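Local structure of glycosyltransferase Gtf1 (Streptococcus pneumoniae, 4PQG) at residues F114-K119 with Y138-N143; L144-Y149 with S157-P162; D317-S322 with Y484-A489. The protein is a bacterial glycosyltransferase of the GT-B clan, built from Rossmann-like domains with a long antiparallel beta-sheet extension, and holds UDP in this model. One frame throughout, in Å; residues are numbered along the deposited sequence.

Following the chain from its N terminus, contact 1 closes first: the turn 114-119 meets the end of strand 133-140 and the turn after it, so the loop it closes holds strand 119-125 and most of strand 133-140. Contact 2 opens directly afterwards and pairs strands 143-150 and 154-163, the next hairpin of the same antiparallel sheet. The two follow in series yet touch, through backbone contacts of Tyr138 with Ile145 and Arg146. Contact 3 comes last and spans far more chain, tying the loop after strand 308-310 to helix 478-489. Its centre lies about 52 Å from that of contact 2, across the chain's centre. All three are in series; none nests in or crosses another.

Contact 1: F114-K119 with Y138-N143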
loop_
_atom_site.group_PDB
_atom_site.type_symbol
_atom_site.label_atom_id
_atom_site.label_comp_id
_atom_site.label_asym_id
_atom_site.label_seq_id
_atom_site.Cartn_x
_atom_site.Cartn_y
_atom_site.Cartn_z
ATOM N N PHE A 114 -31.320 17.203 -18.756
ATOM C CA PHE A 114 -32.736 17.301 -18.491
ATOM C C PHE A 114 -33.359 18.431 -19.316
ATOM O O PHE A 114 -32.647 19.283 -19.876
ATOM C CB PHE A 114 -32.976 17.483 -16.987
ATOM C CG PHE A 114 -32.584 16.279 -16.167
ATOM C CD1 PHE A 114 -33.528 15.322 -15.812
ATOM C CD2 PHE A 114 -31.263 16.089 -15.756
ATOM C CE1 PHE A 114 -33.171 14.202 -15.069
ATOM C CE2 PHE A 114 -30.904 14.973 -15.010
ATOM C CZ PHE A 114 -31.857 14.025 -14.676
ATOM N N PHE A 115 -34.688 18.408 -19.414
ATOM C CA PHE A 115 -35.433 19.467 -20.099
ATOM C C PHE A 115 -35.373 20.763 -19.311
ATOM O O PHE A 115 -35.291 21.843 -19.899
ATOM C CB PHE A 115 -36.871 19.039 -20.350
ATOM C CG PHE A 115 -36.988 17.916 -21.329
ATOM C CD1 PHE A 115 -36.790 18.146 -22.691
ATOM C CD2 PHE A 115 -37.269 16.626 -20.895
ATOM C CE1 PHE A 115 -36.886 17.107 -23.602
ATOM C CE2 PHE A 115 -37.371 15.582 -21.802
ATOM C CZ PHE A 115 -37.179 15.823 -23.160
ATOM N N ASP A 116 -35.421 20.645 -17.984
ATOM C CA ASP A 116 -34.940 21.706 -17.116
ATOM C C ASP A 116 -33.461 21.913 -17.493
ATOM O O ASP A 116 -32.572 21.179 -17.044
ATOM C CB ASP A 116 -35.106 21.317 -15.640
ATOM C CG ASP A 116 -34.786 22.465 -14.676
ATOM O OD1 ASP A 116 -33.963 23.347 -15.023
ATOM O OD2 ASP A 116 -35.358 22.475 -13.560
ATOM N N GLN A 117 -33.229 22.903 -18.354
ATOM C CA GLN A 117 -31.907 23.203 -18.909
ATOM C C GLN A 117 -30.887 23.559 -17.826
ATOM O O GLN A 117 -29.673 23.484 -18.047
ATOM C CB GLN A 117 -32.020 24.373 -19.892
ATOM C CG GLN A 117 -31.034 24.325 -21.042
ATOM C CD GLN A 117 -31.596 23.605 -22.256
ATOM O OE1 GLN A 117 -31.674 24.179 -23.342
ATOM N NE2 GLN A 117 -32.004 22.347 -22.078
ATOM N N ASP A 118 -31.392 23.947 -16.658
ATOM C CA ASP A 118 -30.543 24.369 -15.555
ATOM C C ASP A 118 -29.855 23.223 -14.816
ATOM O O ASP A 118 -28.858 23.452 -14.141
ATOM C CB ASP A 118 -31.342 25.230 -14.575
ATOM C CG ASP A 118 -31.769 26.558 -15.176
ATOM O OD1 ASP A 118 -31.021 27.108 -16.020
ATOM O OD2 ASP A 118 -32.847 27.058 -14.787
ATOM N N LYS A 119 -30.366 22.003 -14.947
ATOM C CA LYS A 119 -29.823 20.889 -14.185
ATOM C C LYS A 119 -29.293 19.722 -15.029
ATOM O O LYS A 119 -29.891 19.355 -16.037
ATOM C CB LYS A 119 -30.831 20.415 -13.118
ATOM C CG LYS A 119 -31.773 19.279 -13.511
ATOM C CD LYS A 119 -32.918 19.144 -12.508
ATOM C CE LYS A 119 -33.740 17.876 -12.712
ATOM N NZ LYS A 119 -33.120 16.646 -12.132
ATOM N N TYR A 138 -24.409 16.376 -8.968
ATOM C CA TYR A 138 -25.590 17.167 -9.343
ATOM C C TYR A 138 -25.246 18.625 -9.501
ATOM O O TYR A 138 -24.763 19.264 -8.566
ATOM C CB TYR A 138 -26.709 17.051 -8.314
ATOM C CG TYR A 138 -27.993 17.785 -8.694
ATOM C CD1 TYR A 138 -28.933 17.197 -9.562
ATOM C CD2 TYR A 138 -28.286 19.056 -8.168
ATOM C CE1 TYR A 138 -30.118 17.858 -9.892
ATOM C CE2 TYR A 138 -29.461 19.730 -8.494
ATOM C CZ TYR A 138 -30.371 19.129 -9.352
ATOM O OH TYR A 138 -31.537 19.789 -9.670
ATOM N N VAL A 139 -25.547 19.152 -10.679
ATOM C CA VAL A 139 -25.131 20.501 -11.045
ATOM C C VAL A 139 -26.363 21.331 -11.391
ATOM O O VAL A 139 -27.242 20.874 -12.131
ATOM C CB VAL A 139 -24.122 20.475 -12.223
ATOM C CG1 VAL A 139 -23.645 21.873 -12.560
ATOM C CG2 VAL A 139 -22.924 19.586 -11.905
ATOM N N PHE A 140 -26.446 22.528 -10.815
ATOM C CA PHE A 140 -27.545 23.435 -11.102
ATOM C C PHE A 140 -26.997 24.761 -11.618
ATOM O O PHE A 140 -26.065 25.328 -11.024
ATOM C CB PHE A 140 -28.427 23.656 -9.881
ATOM C CG PHE A 140 -29.751 24.272 -10.207
ATOM C CD1 PHE A 140 -30.776 23.504 -10.765
ATOM C CD2 PHE A 140 -29.979 25.630 -9.977
ATOM C CE1 PHE A 140 -32.005 24.081 -11.084
ATOM C CE2 PHE A 140 -31.206 26.210 -10.288
ATOM C CZ PHE A 140 -32.218 25.436 -10.842
ATOM N N LYS A 141 -27.558 25.225 -12.738
ATOM C CA LYS A 141 -27.081 26.434 -13.429
ATOM C C LYS A 141 -25.558 26.567 -13.343
ATOM O O LYS A 141 -25.032 27.583 -12.891
ATOM C CB LYS A 141 -27.788 27.689 -12.896
ATOM C CG LYS A 141 -29.299 27.706 -13.144
ATOM C CD LYS A 141 -29.964 29.061 -12.880
ATOM C CE LYS A 141 -29.585 30.112 -13.925
ATOM N NZ LYS A 141 -30.301 31.413 -13.763
ATOM N N GLY A 142 -24.857 25.504 -13.745
ATOM C CA GLY A 142 -23.393 25.507 -13.789
ATOM C C GLY A 142 -22.676 25.159 -12.498
ATOM O O GLY A 142 -21.488 24.817 -12.521
ATOM N N ASN A 143 -23.391 25.230 -11.375
ATOM C CA ASN A 143 -22.784 25.018 -10.055
ATOM C C ASN A 143 -23.046 23.650 -9.428
ATOM O O ASN A 143 -24.191 23.213 -9.303
ATOM C CB ASN A 143 -23.212 26.115 -9.089
ATOM C CG ASN A 143 -22.739 27.485 -9.527
ATOM O OD1 ASN A 143 -21.590 27.658 -9.948
ATOM N ND2 ASN A 143 -23.623 28.467 -9.430
HETATM O O HOH W 1 -25.980 23.046 -14.653
#
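The ring of Phe140 lies against Asp118, whose CB sits over one ring face, 4.1 Å from the centroid, in a CH-pi contact displaced toward the rim. A chi1 of -165° turns the Phe140 ring away from its own N and over the turn 116-119, where Lys119 CB also approaches CD1 obliquely. Lys141 runs alongside Asp118. The two side chains lie side by side and point the same way, with CG of Lys141 3.4 Å from CG of Asp118. NZ of Lys141 stays 4.9 Å from Asp118 OD1, so the charges are near each other without a salt bridge.

Two turns at the same end of the long antiparallel sheet meet here, where strands 119-125 and 133-140 pair: a type I turn, Asp116 to Lys119, abuts a type I' turn, Phe140 to Asn143. Asp116 OD1 accepts from Asp118 N in an Asx turn. Lys119 and Phe140 form a non-hydrogen-bonded antiparallel pair, and just beyond it Lys141 N donates to Asp118 O at 2.6 Å. The same oxygen also accepts a hydrogen bond from a water that in turn accepts from Gly142 N.

Lys119 and Tyr138 pass at a slant, Lys119 CD coming 3.2 Å from Tyr138 OH. The lysine chain bends at chi4 (80°), carrying NZ to the Tyr138 ring edge and over the face of Phe114, 3.7 Å above its plane; NZ itself is hydrogen-bonded to Gly97 O, while the Phe96 ring meets that of Tyr138 with nearly parallel planes.

Contact 2: L144-Y149 with S157-P162; sequences LIRKDY and SEYFAP
Lys147 and Glu158 form the hydrogen-bonded antiparallel pair, with Lys147 N to Glu158 O at 2.8 Å and Glu158 N to Lys147 O at 2.7 Å. Further along, Phe160 N reaches Ile145 O from above the carbonyl plane, beside the classic bulge that Ile145 and Arg146 make opposite Tyr138.

Of the polar side chains, Arg146 grips Asp148 side-on: NE goes to OD1, while NH2 meets the syn lone pair of OD2 at 2.8 Å, within the guanidinium plane. Ser157 OG donates to the same OD1 at 2.6 Å from the opposite face of the carboxylate, holding it between two donors, one from each strand; Arg154 adds a second salt bridge at OD2. On the other sheet face, Tyr149 OH donates to Glu158 OE1 at 2.5 Å from above the carboxylate plane; OE1 lies at the tyrosine's ring edge, the two planes 80° apart. A water joins OE1 to Lys147 NZ, and OE2 pairs with Arg172.

Apolar packing centres on Phe160, whose chi1 of -62° sets the ring where Leu144 CD2 stands over its centre, 4.0 Å from the centroid; the extended Lys147 chain brushes CE2 and CZ. On the sheet face carrying Arg146 and Tyr159, Arg146 CD meets the tyrosine ring obliquely, 3.5 Å from Tyr159 CE1.

Together these make a twisted beta hairpin, strands 143-150 and 154-163, within the extended antiparallel sheet domain of GtfA-type glycosyltransferases.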
loop_
_atom_site.group_PDB
_atom_site.type_symbol
_atom_site.label_atom_id
_atom_site.label_comp_id
_atom_site.label_asym_id
_atom_site.label_seq_id
_atom_site.Cartn_x
_atom_site.Cartn_y
_atom_site.Cartn_z
ATOM N N LEU A 144 -21.962 22.995 -9.043
ATOM C CA LEU A 144 -22.015 21.713 -8.364
ATOM C C LEU A 144 -22.594 21.890 -6.963
ATOM O O LEU A 144 -22.090 22.665 -6.171
ATOM C CB LEU A 144 -20.620 21.117 -8.293
ATOM C CG LEU A 144 -20.399 19.799 -7.558
ATOM C CD1 LEU A 144 -21.145 18.666 -8.223
ATOM C CD2 LEU A 144 -18.901 19.512 -7.567
ATOM N N ILE A 145 -23.642 21.136 -6.675
ATOM C CA ILE A 145 -24.442 21.282 -5.469
ATOM C C ILE A 145 -24.335 20.050 -4.551
ATOM O O ILE A 145 -24.404 20.167 -3.345
ATOM C CB ILE A 145 -25.915 21.580 -5.889
ATOM C CG1 ILE A 145 -26.026 23.000 -6.468
ATOM C CG2 ILE A 145 -26.923 21.388 -4.759
ATOM C CD1 ILE A 145 -25.321 24.061 -5.639
ATOM N N ARG A 146 -24.190 18.868 -5.126
ATOM C CA ARG A 146 -24.159 17.637 -4.334
ATOM C C ARG A 146 -23.453 16.541 -5.103
ATOM O O ARG A 146 -23.591 16.438 -6.338
ATOM C CB ARG A 146 -25.577 17.174 -3.955
ATOM C CG ARG A 146 -25.618 16.120 -2.841
ATOM C CD ARG A 146 -27.061 15.799 -2.428
ATOM N NE ARG A 146 -27.592 14.563 -3.002
ATOM C CZ ARG A 146 -28.890 14.267 -3.127
ATOM N NH1 ARG A 146 -29.842 15.124 -2.755
ATOM N NH2 ARG A 146 -29.244 13.100 -3.639
ATOM N N LYS A 147 -22.680 15.747 -4.367
ATOM C CA LYS A 147 -22.116 14.499 -4.860
ATOM C C LYS A 147 -22.569 13.352 -3.982
ATOM O O LYS A 147 -22.431 13.410 -2.748
ATOM C CB LYS A 147 -20.586 14.525 -4.843
ATOM C CG LYS A 147 -19.931 15.438 -5.850
ATOM C CD LYS A 147 -18.442 15.130 -5.967
ATOM C CE LYS A 147 -17.688 16.286 -6.617
ATOM N NZ LYS A 147 -16.200 16.097 -6.634
ATOM N N ASP A 148 -23.084 12.300 -4.612
ATOM C CA ASP A 148 -23.485 11.098 -3.900
ATOM C C ASP A 148 -22.522 9.974 -4.257
ATOM O O ASP A 148 -22.022 9.925 -5.385
ATOM C CB ASP A 148 -24.893 10.674 -4.302
ATOM C CG ASP A 148 -25.983 11.582 -3.748
ATOM O OD1 ASP A 148 -25.720 12.437 -2.874
ATOM O OD2 ASP A 148 -27.128 11.408 -4.190
ATOM N N TYR A 149 -22.284 9.084 -3.289
ATOM C CA TYR A 149 -21.366 7.956 -3.413
ATOM C C TYR A 149 -22.104 6.648 -3.099
ATOM O O TYR A 149 -22.802 6.578 -2.094
ATOM C CB TYR A 149 -20.193 8.158 -2.456
ATOM C CG TYR A 149 -19.380 9.383 -2.817
ATOM C CD1 TYR A 149 -18.318 9.294 -3.721
ATOM C CD2 TYR A 149 -19.709 10.648 -2.305
ATOM C CE1 TYR A 149 -17.602 10.431 -4.098
ATOM C CE2 TYR A 149 -18.987 11.782 -2.669
ATOM C CZ TYR A 149 -17.938 11.658 -3.566
ATOM O OH TYR A 149 -17.205 12.763 -3.912
ATOM N N SER A 157 -23.102 11.607 1.038
ATOM C CA SER A 157 -23.311 12.797 0.199
ATOM C C SER A 157 -22.356 13.927 0.595
ATOM O O SER A 157 -22.061 14.123 1.777
ATOM C CB SER A 157 -24.739 13.325 0.287
ATOM O OG SER A 157 -25.653 12.443 -0.313
ATOM N N GLU A 158 -21.871 14.642 -0.407
ATOM C CA GLU A 158 -21.109 15.854 -0.220
ATOM C C GLU A 158 -21.914 17.027 -0.742
ATOM O O GLU A 158 -22.480 16.962 -1.834
ATOM C CB GLU A 158 -19.778 15.795 -0.967
ATOM C CG GLU A 158 -18.774 14.818 -0.386
ATOM C CD GLU A 158 -17.480 14.808 -1.167
ATOM O OE1 GLU A 158 -17.529 14.776 -2.414
ATOM O OE2 GLU A 158 -16.411 14.824 -0.526
ATOM N N TYR A 159 -21.896 18.111 0.029
ATOM C CA TYR A 159 -22.643 19.319 -0.269
ATOM C C TYR A 159 -21.677 20.461 -0.551
ATOM O O TYR A 159 -20.697 20.642 0.178
ATOM C CB TYR A 159 -23.593 19.664 0.883
ATOM C CG TYR A 159 -24.535 18.520 1.200
ATOM C CD1 TYR A 159 -25.695 18.318 0.454
ATOM C CD2 TYR A 159 -24.234 17.610 2.214
ATOM C CE1 TYR A 159 -26.554 17.258 0.741
ATOM C CE2 TYR A 159 -25.076 16.547 2.503
ATOM C CZ TYR A 159 -26.232 16.382 1.772
ATOM O OH TYR A 159 -27.052 15.328 2.061
ATOM N N PHE A 160 -21.952 21.184 -1.638
ATOM C CA PHE A 160 -21.093 22.247 -2.140
ATOM C C PHE A 160 -21.873 23.543 -2.345
ATOM O O PHE A 160 -23.063 23.516 -2.651
ATOM C CB PHE A 160 -20.504 21.870 -3.505
ATOM C CG PHE A 160 -19.627 20.651 -3.493
ATOM C CD1 PHE A 160 -18.244 20.776 -3.524
ATOM C CD2 PHE A 160 -20.181 19.378 -3.497
ATOM C CE1 PHE A 160 -17.427 19.652 -3.549
ATOM C CE2 PHE A 160 -19.373 18.250 -3.515
ATOM C CZ PHE A 160 -17.994 18.387 -3.540
ATOM N N ALA A 161 -21.182 24.672 -2.191
ATOM C CA ALA A 161 -21.733 25.983 -2.540
ATOM C C ALA A 161 -20.683 26.802 -3.318
ATOM O O ALA A 161 -19.476 26.638 -3.106
ATOM C CB ALA A 161 -22.186 26.726 -1.293
ATOM N N PRO A 162 -21.141 27.678 -4.234
ATOM C CA PRO A 162 -20.220 28.413 -5.105
ATOM C C PRO A 162 -19.532 29.568 -4.392
ATOM O O PRO A 162 -20.173 30.286 -3.627
ATOM C CB PRO A 162 -21.136 28.966 -6.216
ATOM C CG PRO A 162 -22.472 28.331 -6.005
ATOM C CD PRO A 162 -22.544 27.991 -4.551
HETATM O O HOH W 2 -15.442 15.930 -3.784
#

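Contact 3: D317-S322 with Y484-A489; sequences DSLTDS and YSYQIA
Leu319 and Tyr486 cross at a slant, with the leucine meeting the CB-proximal part of the ring obliquely. Its CD1 comes 3.7 Å from Tyr486 CD1 and also nears Tyr486 CB, an approach that belongs to neither face nor edge of the ring. The other branch turns to the helix itself: CD2 of Leu319 packs 3.6 Å from CB of Ala489, one helical turn beyond Tyr486. Leu319 thus spans two positions a turn apart on the same side of the helix: chi1 of -52° points CG toward the helix, and chi2 of -174° spreads CD1 to the ring and CD2 to Ala489.

The loop 317-322 joins strand 308-310 of one parallel sheet to strand 330-334 of the other, so it is part of the link between the two Rossmann-like domains of the GT-B fold. Here it runs past the C-terminal end of helix 478-489. Helix 416-423 lies beside both, with Ile422 touching Ala489 and Gly423 bonded to the backbone of Thr320.

At its far end the tyrosine ring meets the loop edge-on. Tyr486 OH donates to Thr320 O at 2.8 Å, the donor tilted 25° from the carbonyl plane, and that oxygen lies in the plane of the ring. Asp321 crosses the tyrosine at about a right angle, and its OD1 remains 4.0 Å from Tyr486 OH. A water accepts from Ser322 N and donates weakly to the phenol oxygen.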
loop_
_atom_site.group_PDB
_atom_site.type_symbol
_atom_site.label_atom_id
_atom_site.label_comp_id
_atom_site.label_asym_id
_atom_site.label_seq_id
_atom_site.Cartn_x
_atom_site.Cartn_y
_atom_site.Cartn_z
ATOM N N ASP A 317 3.862 -18.864 -0.584
ATOM C CA ASP A 317 3.025 -20.052 -0.363
ATOM C C ASP A 317 3.764 -21.293 -0.864
ATOM O O ASP A 317 3.977 -22.238 -0.112
ATOM C CB ASP A 317 1.654 -19.911 -1.025
ATOM C CG ASP A 317 0.730 -18.965 -0.262
ATOM O OD1 ASP A 317 1.121 -18.438 0.808
ATOM O OD2 ASP A 317 -0.394 -18.740 -0.742
ATOM N N SER A 318 4.170 -21.256 -2.126
ATOM C CA SER A 318 5.064 -22.250 -2.682
ATOM C C SER A 318 5.957 -21.572 -3.703
ATOM O O SER A 318 5.637 -20.484 -4.193
ATOM C CB SER A 318 4.276 -23.381 -3.354
ATOM O OG SER A 318 3.428 -22.872 -4.367
ATOM N N LEU A 319 7.073 -22.221 -4.031
ATOM C CA LEU A 319 7.916 -21.776 -5.133
ATOM C C LEU A 319 7.121 -21.893 -6.413
ATOM O O LEU A 319 6.285 -22.787 -6.547
ATOM C CB LEU A 319 9.187 -22.622 -5.218
ATOM C CG LEU A 319 10.019 -22.781 -3.947
ATOM C CD1 LEU A 319 11.306 -23.522 -4.280
ATOM C CD2 LEU A 319 10.329 -21.441 -3.301
ATOM N N THR A 320 7.364 -20.979 -7.342
ATOM C CA THR A 320 6.672 -20.988 -8.612
ATOM C C THR A 320 7.680 -21.292 -9.710
ATOM O O THR A 320 8.700 -20.613 -9.822
ATOM C CB THR A 320 6.015 -19.623 -8.880
ATOM O OG1 THR A 320 5.159 -19.284 -7.783
ATOM C CG2 THR A 320 5.218 -19.630 -10.189
ATOM N N ASP A 321 7.390 -22.315 -10.511
ATOM C CA ASP A 321 8.222 -22.647 -11.672
ATOM C C ASP A 321 7.701 -21.909 -12.874
ATOM O O ASP A 321 6.519 -21.557 -12.926
ATOM C CB ASP A 321 8.192 -24.154 -11.971
ATOM C CG ASP A 321 8.565 -24.998 -10.765
ATOM O OD1 ASP A 321 9.610 -24.740 -10.131
ATOM O OD2 ASP A 321 7.799 -25.919 -10.448
ATOM N N SER A 322 8.576 -21.665 -13.845
ATOM C CA SER A 322 8.148 -21.060 -15.084
ATOM C C SER A 322 7.155 -22.007 -15.722
ATOM O O SER A 322 7.392 -23.219 -15.749
ATOM C CB SER A 322 9.321 -20.862 -16.019
ATOM O OG SER A 322 8.927 -20.024 -17.080
ATOM N N TYR A 484 19.860 -21.293 -6.800
ATOM C CA TYR A 484 20.192 -20.750 -5.504
ATOM C C TYR A 484 19.095 -19.806 -4.955
ATOM O O TYR A 484 18.860 -19.778 -3.745
ATOM C CB TYR A 484 21.555 -20.059 -5.546
ATOM C CG TYR A 484 22.258 -20.092 -4.222
ATOM C CD1 TYR A 484 23.217 -21.079 -3.941
ATOM C CD2 TYR A 484 21.954 -19.154 -3.229
ATOM C CE1 TYR A 484 23.856 -21.114 -2.707
ATOM C CE2 TYR A 484 22.585 -19.181 -1.998
ATOM C CZ TYR A 484 23.531 -20.161 -1.744
ATOM O OH TYR A 484 24.157 -20.170 -0.530
ATOM N N SER A 485 18.435 -19.054 -5.839
ATOM C CA SER A 485 17.296 -18.197 -5.434
ATOM C C SER A 485 16.170 -19.025 -4.814
ATOM O O SER A 485 15.694 -18.714 -3.715
ATOM C CB SER A 485 16.750 -17.378 -6.615
ATOM O OG SER A 485 17.543 -16.224 -6.851
ATOM N N TYR A 486 15.752 -20.076 -5.523
ATOM C CA TYR A 486 14.779 -21.052 -4.994
ATOM C C TYR A 486 15.227 -21.614 -3.644
ATOM O O TYR A 486 14.416 -21.764 -2.714
ATOM C CB TYR A 486 14.613 -22.199 -5.980
ATOM C CG TYR A 486 13.762 -21.898 -7.189
ATOM C CD1 TYR A 486 12.471 -21.382 -7.051
ATOM C CD2 TYR A 486 14.223 -22.184 -8.483
ATOM C CE1 TYR A 486 11.676 -21.127 -8.165
ATOM C CE2 TYR A 486 13.436 -21.932 -9.598
ATOM C CZ TYR A 486 12.160 -21.402 -9.430
ATOM O OH TYR A 486 11.362 -21.153 -10.527
ATOM N N GLN A 487 16.523 -21.907 -3.519
ATOM C CA GLN A 487 17.061 -22.387 -2.255
ATOM C C GLN A 487 16.886 -21.357 -1.126
ATOM O O GLN A 487 16.393 -21.698 -0.038
ATOM C CB GLN A 487 18.532 -22.801 -2.408
ATOM C CG GLN A 487 19.136 -23.473 -1.184
ATOM C CD GLN A 487 20.626 -23.712 -1.351
ATOM O OE1 GLN A 487 21.054 -24.350 -2.316
ATOM N NE2 GLN A 487 21.427 -23.175 -0.429
ATOM N N ILE A 488 17.278 -20.105 -1.379
ATOM C CA ILE A 488 17.053 -19.056 -0.381
ATOM C C ILE A 488 15.557 -18.936 -0.053
ATOM O O ILE A 488 15.175 -18.827 1.113
ATOM C CB ILE A 488 17.615 -17.677 -0.825
ATOM C CG1 ILE A 488 19.158 -17.708 -0.824
ATOM C CG2 ILE A 488 17.057 -16.563 0.064
ATOM C CD1 ILE A 488 19.807 -16.593 -1.621
ATOM N N ALA A 489 14.731 -18.994 -1.092
ATOM C CA ALA A 489 13.289 -18.799 -0.973
ATOM C C ALA A 489 12.627 -19.794 -0.029
ATOM O O ALA A 489 11.636 -19.466 0.627
ATOM C CB ALA A 489 12.638 -18.861 -2.345
HETATM O O HOH W 3 11.422 -22.302 -13.633
#